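Local coordinates for protein endo-beta-1,2-glucanase (Talaromyces funiculosus, PDB 6IMV) that hydrolyses internal beta-1,2-glucosidic bonds of beta-1,2-glucans as an endo-acting fungal glycoside hydrolase that binds sophorose, at residues G342-V350 with V359-I367; Q376-Y384 with G415-D423. One frame throughout, in Å; residues are numbered along the deposited sequence.

Contact 1: residues G342-V350 with V359-I367; sequences GMFASINNV and VGYISNAGI. With NAG (2-acetamido-2-deoxy-beta-D-glucopyranose), chain C; BGC (beta-D-glucopyranose), chain I.
The hydroxyl OG of S346 donates to the carbonyl O of S363 at 2.6 Å, in the plane of that carbonyl and on a lone pair, and so ties together the open end of a beta hairpin made by strands 347-352 and 357-362. A serine suits the spot, because its short arm, with OG beside its own backbone N (chi1 -52°), holds the hydroxyl close against the neighbouring main chain. Beyond it I347 and I362 form a hydrogen-bonded antiparallel pair, in which I362 N gives to I347 O at 2.7 Å. Between this pair and the bond from N349 N to G360 O, N348 and Y361 form a non-hydrogen-bonded pair and turn their side chains into the glucose pocket. CG of Y361 stands anti to the backbone N (chi1 -172°), which lays the ring across the hairpin: I347 O is over one face and glucose C1 over the centre of the other, a sugar-aromatic platform. The N348 amide stands nearly upright to this ring, 79° between planes; its ND2 gives a straight bond to glucose O4 at 2.9 Å and is also held by E418 OE2. A water bridges Y361 OH and S346 O. The neighbouring N349 carries the N-glycan, and G360 suits its site because a CB there would clash with the sugar's O7. ND2 of N349, bonded to C1 of the N-acetylglucosamine, lies 3.1 Å from V359 CG2.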
# COMPACT_ATOMS: atom_id res chain seq x y z
N GLY A 342 16.28 11.07 3.60
CA GLY A 342 15.22 10.15 3.29
C GLY A 342 14.01 10.91 2.78
O GLY A 342 14.10 12.13 2.52
N MET A 343 12.89 10.21 2.64
CA MET A 343 11.65 10.84 2.25
C MET A 343 10.53 10.42 3.23
O MET A 343 10.74 9.55 4.07
CB MET A 343 11.31 10.51 0.80
CG MET A 343 12.35 11.00 -0.17
SD MET A 343 11.91 10.75 -1.92
CE MET A 343 12.12 8.98 -2.09
N PHE A 344 9.36 11.05 3.10
CA PHE A 344 8.32 11.06 4.12
C PHE A 344 7.05 10.32 3.67
O PHE A 344 6.59 10.46 2.53
CB PHE A 344 7.96 12.51 4.46
CG PHE A 344 9.05 13.27 5.17
CD1 PHE A 344 9.40 12.95 6.47
CD2 PHE A 344 9.73 14.30 4.53
CE1 PHE A 344 10.40 13.66 7.13
CE2 PHE A 344 10.72 15.01 5.19
CZ PHE A 344 11.05 14.68 6.49
N ALA A 345 6.48 9.57 4.61
CA ALA A 345 5.18 8.93 4.47
C ALA A 345 4.61 8.63 5.86
O ALA A 345 5.36 8.50 6.83
CB ALA A 345 5.31 7.68 3.63
N SER A 346 3.28 8.53 5.95
CA SER A 346 2.61 8.10 7.16
C SER A 346 3.29 6.83 7.68
O SER A 346 3.52 5.87 6.92
CB SER A 346 1.13 7.88 6.93
OG SER A 346 0.53 9.01 6.32
N ILE A 347 3.61 6.81 8.98
CA ILE A 347 4.52 5.79 9.53
C ILE A 347 4.41 5.76 11.06
O ILE A 347 4.06 6.77 11.70
CB ILE A 347 5.97 6.09 9.07
CG1 ILE A 347 6.90 4.90 9.27
CG2 ILE A 347 6.53 7.35 9.75
CD1 ILE A 347 6.61 3.74 8.36
N ASN A 348 4.73 4.60 11.64
CA ASN A 348 4.91 4.46 13.07
C ASN A 348 6.13 5.26 13.52
O ASN A 348 7.14 5.34 12.82
CB ASN A 348 5.04 2.99 13.50
CG ASN A 348 3.70 2.30 13.52
OD1 ASN A 348 2.92 2.48 14.45
ND2 ASN A 348 3.40 1.55 12.47
N ASN A 349 5.99 5.85 14.71
CA ASN A 349 7.01 6.62 15.38
C ASN A 349 8.04 5.66 15.99
O ASN A 349 7.85 4.43 15.95
CB ASN A 349 6.38 7.51 16.46
CG ASN A 349 7.15 8.78 16.77
OD1 ASN A 349 8.29 8.95 16.33
ND2 ASN A 349 6.51 9.66 17.52
N VAL A 350 9.09 6.24 16.56
CA VAL A 350 10.19 5.49 17.17
C VAL A 350 9.69 4.65 18.35
O VAL A 350 8.66 4.94 18.98
CB VAL A 350 11.33 6.42 17.62
CG1 VAL A 350 11.90 7.22 16.46
CG2 VAL A 350 10.90 7.37 18.74
N VAL A 359 5.94 4.86 20.21
CA VAL A 359 5.41 5.98 20.99
C VAL A 359 4.12 6.53 20.35
O VAL A 359 3.35 7.19 21.02
CB VAL A 359 6.44 7.09 21.23
CG1 VAL A 359 7.63 6.59 22.02
CG2 VAL A 359 6.91 7.75 19.96
N GLY A 360 3.88 6.24 19.07
CA GLY A 360 2.66 6.68 18.40
C GLY A 360 2.74 6.46 16.90
O GLY A 360 3.72 5.90 16.41
N TYR A 361 1.68 6.86 16.19
CA TYR A 361 1.67 6.82 14.73
C TYR A 361 1.68 8.25 14.17
O TYR A 361 0.90 9.10 14.58
CB TYR A 361 0.45 6.05 14.23
CG TYR A 361 0.47 5.81 12.75
CD1 TYR A 361 1.23 4.79 12.21
CD2 TYR A 361 -0.22 6.63 11.88
CE1 TYR A 361 1.27 4.56 10.85
CE2 TYR A 361 -0.19 6.42 10.51
CZ TYR A 361 0.56 5.38 9.99
OH TYR A 361 0.58 5.16 8.65
N ILE A 362 2.58 8.49 13.21
CA ILE A 362 2.71 9.79 12.53
C ILE A 362 2.01 9.71 11.17
O ILE A 362 2.60 9.20 10.22
CB ILE A 362 4.18 10.21 12.36
CG1 ILE A 362 4.99 10.14 13.66
CG2 ILE A 362 4.27 11.59 11.73
CD1 ILE A 362 6.49 10.05 13.44
N SER A 363 0.78 10.23 11.10
CA SER A 363 -0.01 10.31 9.87
C SER A 363 0.54 11.40 8.95
O SER A 363 0.62 11.22 7.73
CB SER A 363 -1.46 10.61 10.16
OG SER A 363 -2.07 9.50 10.79
N ASN A 364 0.85 12.55 9.56
CA ASN A 364 1.01 13.82 8.87
C ASN A 364 2.48 14.04 8.51
O ASN A 364 3.07 15.05 8.89
CB ASN A 364 0.42 14.96 9.70
CG ASN A 364 1.05 15.10 11.08
OD1 ASN A 364 1.52 14.12 11.64
ND2 ASN A 364 1.05 16.30 11.62
N ALA A 365 3.05 13.12 7.72
CA ALA A 365 4.43 13.22 7.25
C ALA A 365 4.45 13.20 5.72
O ALA A 365 4.12 12.19 5.09
CB ALA A 365 5.27 12.10 7.82
N GLY A 366 4.84 14.33 5.14
CA GLY A 366 4.90 14.50 3.70
C GLY A 366 5.64 15.77 3.31
O GLY A 366 6.74 16.02 3.77
N ILE A 367 5.00 16.56 2.44
CA ILE A 367 5.58 17.78 1.87
C ILE A 367 4.53 18.88 1.98
O ILE A 367 3.64 18.98 1.14
CB ILE A 367 6.05 17.55 0.42
CG1 ILE A 367 6.97 16.33 0.32
CG2 ILE A 367 6.70 18.82 -0.14
CD1 ILE A 367 7.63 16.17 -1.02
C1 NAG C . 7.06 10.92 17.93
C2 NAG C . 5.94 11.79 18.47
C3 NAG C . 6.51 13.16 18.80
C4 NAG C . 7.61 13.03 19.83
C5 NAG C . 8.64 12.00 19.38
C6 NAG C . 9.61 11.70 20.52
C7 NAG C . 3.81 11.09 17.47
C8 NAG C . 2.75 11.45 16.47
N2 NAG C . 4.86 11.91 17.51
O3 NAG C . 5.48 14.00 19.29
O4 NAG C . 8.25 14.31 19.95
O5 NAG C . 8.04 10.78 18.95
O6 NAG C . 10.62 10.83 20.01
O7 NAG C . 3.72 10.11 18.19
C2 BGC I . -2.19 1.96 12.98
C3 BGC I . -0.88 1.21 13.30
C4 BGC I . -0.32 0.47 12.07
C5 BGC I . -0.32 1.40 10.85
C6 BGC I . 0.16 0.71 9.57
C1 BGC I . -2.03 2.80 11.72
O1 BGC I . -3.22 3.49 11.34
O2 BGC I . -2.49 2.84 14.05
O3 BGC I . -1.08 0.29 14.37
O4 BGC I . 1.00 -0.05 12.32
O5 BGC I . -1.63 1.95 10.65
O6 BGC I . -0.77 -0.30 9.21
O HOH W 1 2.25 3.46 7.62

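Contact 2: residues Q376-Y384 with G415-D423; sequences QELDVITPY and GSTESTRRD. With NAG (2-acetamido-2-deoxy-beta-D-glucopyranose), chain C; NAG (2-acetamido-2-deoxy-beta-D-glucopyranose), chain B.
Main-chain bonds between I381 and T420 anchor this antiparallel strand pair, in which 380-381 lies along 415-421 at the border of the larger antiparallel sheet. I381 N gives to T420 O at 2.9 Å and T420 N returns to I381 O, while V380 and R421 form the adjoining non-hydrogen-bonded pair. R422 N extends the pairing to D379 O. Side chains add to these backbone bonds at both ends. T382 OG1, set anti to its own backbone N (chi1 177°), donates to E418 O at 2.7 Å almost in line with that carbonyl; the rest of this threonine packs on I347 of the hairpin and S435 of helix 433-443. At the other end the long, extended arm of R422 brings NE to L378 O at 2.8 Å, the oxygen lying in the guanidinium plane.

Van der Waals contacts are modest. The branches of I381 and T420 run side by side, I381 CG1 to T420 CG2 at 3.7 Å, and V380 CG1 rests against CB and OG of S419; beta-branched residues suit an extended backbone.

Charge is concentrated in R421, whose chain bends at chi3. NE and NH2 grip the two carboxylate oxygens of D423 side-on, and NH1 reaches D379 OD2 at 2.7 Å, a salt bridge whose hydrogen bond is weak, bent to 122° at the hydrogen; the carboxylate and guanidinium planes stand 88° apart. Two acids around one arginine probably stabilise its positive charge. The glycan lies alongside: E377 OE1 accepts from N2 of the first N-acetylglucosamine at 3.0 Å, and C8 of the second lies over a face of the R421 guanidinium, 3.8 Å from NH1.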
# COMPACT_ATOMS: atom_id res chain seq x y z
N GLN A 376 2.46 19.36 9.87
CA GLN A 376 3.14 18.11 9.57
C GLN A 376 4.29 17.88 10.56
O GLN A 376 4.92 18.82 11.03
CB GLN A 376 3.66 18.10 8.13
CG GLN A 376 2.54 18.14 7.11
CD GLN A 376 2.92 17.56 5.76
OE1 GLN A 376 4.01 17.02 5.57
NE2 GLN A 376 2.02 17.71 4.79
N GLU A 377 4.52 16.60 10.88
CA GLU A 377 5.67 16.14 11.63
C GLU A 377 6.66 15.52 10.63
O GLU A 377 6.31 14.55 9.94
CB GLU A 377 5.25 15.12 12.70
CG GLU A 377 6.42 14.67 13.56
CD GLU A 377 6.11 13.71 14.70
OE1 GLU A 377 4.94 13.65 15.10
OE2 GLU A 377 7.05 13.02 15.16
N LEU A 378 7.87 16.09 10.59
CA LEU A 378 8.90 15.75 9.60
C LEU A 378 10.20 15.31 10.28
O LEU A 378 11.29 15.45 9.71
CB LEU A 378 9.14 16.99 8.73
CG LEU A 378 7.92 17.51 7.98
CD1 LEU A 378 8.28 18.75 7.17
CD2 LEU A 378 7.34 16.42 7.08
N ASP A 379 10.12 14.74 11.48
CA ASP A 379 11.33 14.31 12.18
C ASP A 379 11.64 12.83 11.89
O ASP A 379 12.73 12.38 12.20
CB ASP A 379 11.26 14.61 13.68
CG ASP A 379 10.09 13.96 14.40
OD1 ASP A 379 9.18 13.46 13.74
OD2 ASP A 379 10.12 13.97 15.63
N VAL A 380 10.69 12.09 11.28
CA VAL A 380 10.83 10.65 11.04
C VAL A 380 10.63 10.35 9.54
O VAL A 380 9.64 10.77 8.94
CB VAL A 380 9.82 9.87 11.91
CG1 VAL A 380 9.77 8.38 11.54
CG2 VAL A 380 10.12 10.05 13.39
N ILE A 381 11.57 9.57 8.99
CA ILE A 381 11.62 9.15 7.59
C ILE A 381 11.49 7.62 7.53
O ILE A 381 11.76 6.91 8.51
CB ILE A 381 12.92 9.62 6.91
CG1 ILE A 381 14.16 9.22 7.70
CG2 ILE A 381 12.86 11.12 6.64
CD1 ILE A 381 15.47 9.54 7.02
N THR A 382 11.08 7.11 6.36
CA THR A 382 10.82 5.68 6.19
C THR A 382 11.21 5.22 4.79
O THR A 382 10.95 5.89 3.80
CB THR A 382 9.36 5.34 6.50
OG1 THR A 382 9.15 3.94 6.26
CG2 THR A 382 8.37 6.14 5.68
N PRO A 383 11.82 4.01 4.67
CA PRO A 383 12.15 3.45 3.36
C PRO A 383 10.98 3.34 2.37
O PRO A 383 11.20 3.50 1.17
CB PRO A 383 12.70 2.06 3.72
CG PRO A 383 13.29 2.25 5.10
CD PRO A 383 12.30 3.17 5.78
N TYR A 384 9.75 3.08 2.85
CA TYR A 384 8.63 2.83 1.92
C TYR A 384 8.21 4.12 1.19
O TYR A 384 7.48 4.04 0.19
CB TYR A 384 7.47 2.14 2.63
CG TYR A 384 6.32 2.99 3.09
CD1 TYR A 384 6.32 3.57 4.35
CD2 TYR A 384 5.19 3.15 2.31
CE1 TYR A 384 5.24 4.32 4.81
CE2 TYR A 384 4.10 3.90 2.75
CZ TYR A 384 4.13 4.49 4.00
OH TYR A 384 3.06 5.23 4.44
N GLY A 415 14.44 -7.92 6.77
CA GLY A 415 14.58 -6.86 5.75
C GLY A 415 14.68 -5.48 6.38
O GLY A 415 15.31 -5.32 7.42
N SER A 416 14.05 -4.48 5.75
CA SER A 416 14.11 -3.09 6.21
C SER A 416 13.32 -2.91 7.51
O SER A 416 12.33 -3.63 7.78
CB SER A 416 13.65 -2.13 5.15
OG SER A 416 12.27 -2.32 4.83
N THR A 417 13.78 -1.95 8.32
CA THR A 417 13.12 -1.53 9.55
C THR A 417 12.10 -0.43 9.21
O THR A 417 12.27 0.30 8.23
CB THR A 417 14.18 -1.08 10.56
OG1 THR A 417 15.16 -2.11 10.69
CG2 THR A 417 13.61 -0.77 11.92
N GLU A 418 11.06 -0.32 10.06
CA GLU A 418 9.90 0.57 9.85
C GLU A 418 10.34 2.01 9.50
O GLU A 418 9.94 2.56 8.46
CB GLU A 418 9.01 0.56 11.09
CG GLU A 418 7.85 1.56 11.06
CD GLU A 418 6.53 1.07 10.48
OE1 GLU A 418 6.51 -0.03 9.90
OE2 GLU A 418 5.53 1.81 10.60
N SER A 419 11.14 2.62 10.38
CA SER A 419 11.44 4.05 10.26
C SER A 419 12.61 4.43 11.18
O SER A 419 12.90 3.72 12.12
CB SER A 419 10.23 4.89 10.57
OG SER A 419 9.95 4.87 11.96
N THR A 420 13.22 5.58 10.86
CA THR A 420 14.25 6.22 11.66
C THR A 420 13.96 7.73 11.74
O THR A 420 13.47 8.33 10.79
CB THR A 420 15.65 5.99 11.08
OG1 THR A 420 16.61 6.63 11.92
CG2 THR A 420 15.82 6.50 9.66
N ARG A 421 14.30 8.33 12.88
CA ARG A 421 14.42 9.77 12.95
C ARG A 421 15.46 10.22 11.91
O ARG A 421 16.49 9.54 11.72
CB ARG A 421 14.81 10.21 14.36
CG ARG A 421 13.67 10.15 15.36
CD ARG A 421 14.05 10.71 16.72
NE ARG A 421 14.43 12.12 16.62
CZ ARG A 421 13.59 13.16 16.69
NH1 ARG A 421 12.29 12.96 16.82
NH2 ARG A 421 14.07 14.38 16.61
N ARG A 422 15.20 11.35 11.25
CA ARG A 422 16.17 11.85 10.27
C ARG A 422 17.47 12.28 10.97
O ARG A 422 18.51 12.32 10.32
CB ARG A 422 15.57 12.96 9.39
CG ARG A 422 15.14 14.22 10.12
CD ARG A 422 14.53 15.19 9.14
NE ARG A 422 13.97 16.37 9.76
CZ ARG A 422 14.67 17.43 10.14
NH1 ARG A 422 15.98 17.47 9.99
NH2 ARG A 422 14.03 18.45 10.69
N ASP A 423 17.42 12.58 12.27
CA ASP A 423 18.63 12.96 13.03
C ASP A 423 19.32 11.72 13.62
O ASP A 423 20.36 11.83 14.29
CB ASP A 423 18.30 14.00 14.11
CG ASP A 423 17.46 13.48 15.28
OD1 ASP A 423 17.30 12.26 15.42
OD2 ASP A 423 16.99 14.32 16.05
C1 NAG C . 7.06 10.92 17.93
C2 NAG C . 5.94 11.79 18.47
C3 NAG C . 6.51 13.16 18.80
C4 NAG C . 7.61 13.03 19.83
C5 NAG C . 8.64 12.00 19.38
C6 NAG C . 9.61 11.70 20.52
C7 NAG C . 3.81 11.09 17.47
C8 NAG C . 2.75 11.45 16.47
N2 NAG C . 4.86 11.91 17.51
O3 NAG C . 5.48 14.00 19.29
O4 NAG C . 8.25 14.31 19.95
O5 NAG C . 8.04 10.78 18.95
O6 NAG C . 10.62 10.83 20.01
O7 NAG C . 3.72 10.11 18.19
C1 NAG B . 8.27 14.73 21.32
C2 NAG B . 9.31 15.84 21.52
C3 NAG B . 9.29 16.38 22.95
C4 NAG B . 7.89 16.62 23.49
C5 NAG B . 7.06 15.35 23.24
C6 NAG B . 5.65 15.37 23.83
C7 NAG B . 11.33 15.38 20.19
C8 NAG B . 12.62 14.62 20.21
N2 NAG B . 10.61 15.25 21.29
O3 NAG B . 10.03 17.60 23.04
O4 NAG B . 7.99 16.98 24.88
O5 NAG B . 7.00 15.15 21.82
O6 NAG B . 4.78 16.14 23.00
O7 NAG B . 10.97 16.03 19.22
O HOH W 2 14.93 13.48 13.51

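In the fold
From the N terminus, the chain leaves helix 318-337 and enters contact 1, which closes a short local loop as a hairpin of neighbouring strands. Contact 2 opens only afterwards: 376-384 follows soon after the hairpin, but its partner 415-423 comes after an excursion that is mostly helical, including 387-392 and 394-405. The two are thus in series, neither nested nor crossed, with centres about 7 Å apart. Contact 2 joins strand 380-381 to the nine-strand antiparallel sheet, and the two-strand hairpin packs against that pair, I347, N349 and I362 all touching V380. Y384 OH with S346 O probably bridges them, and both contacts touch the same N-acetylglucosamine.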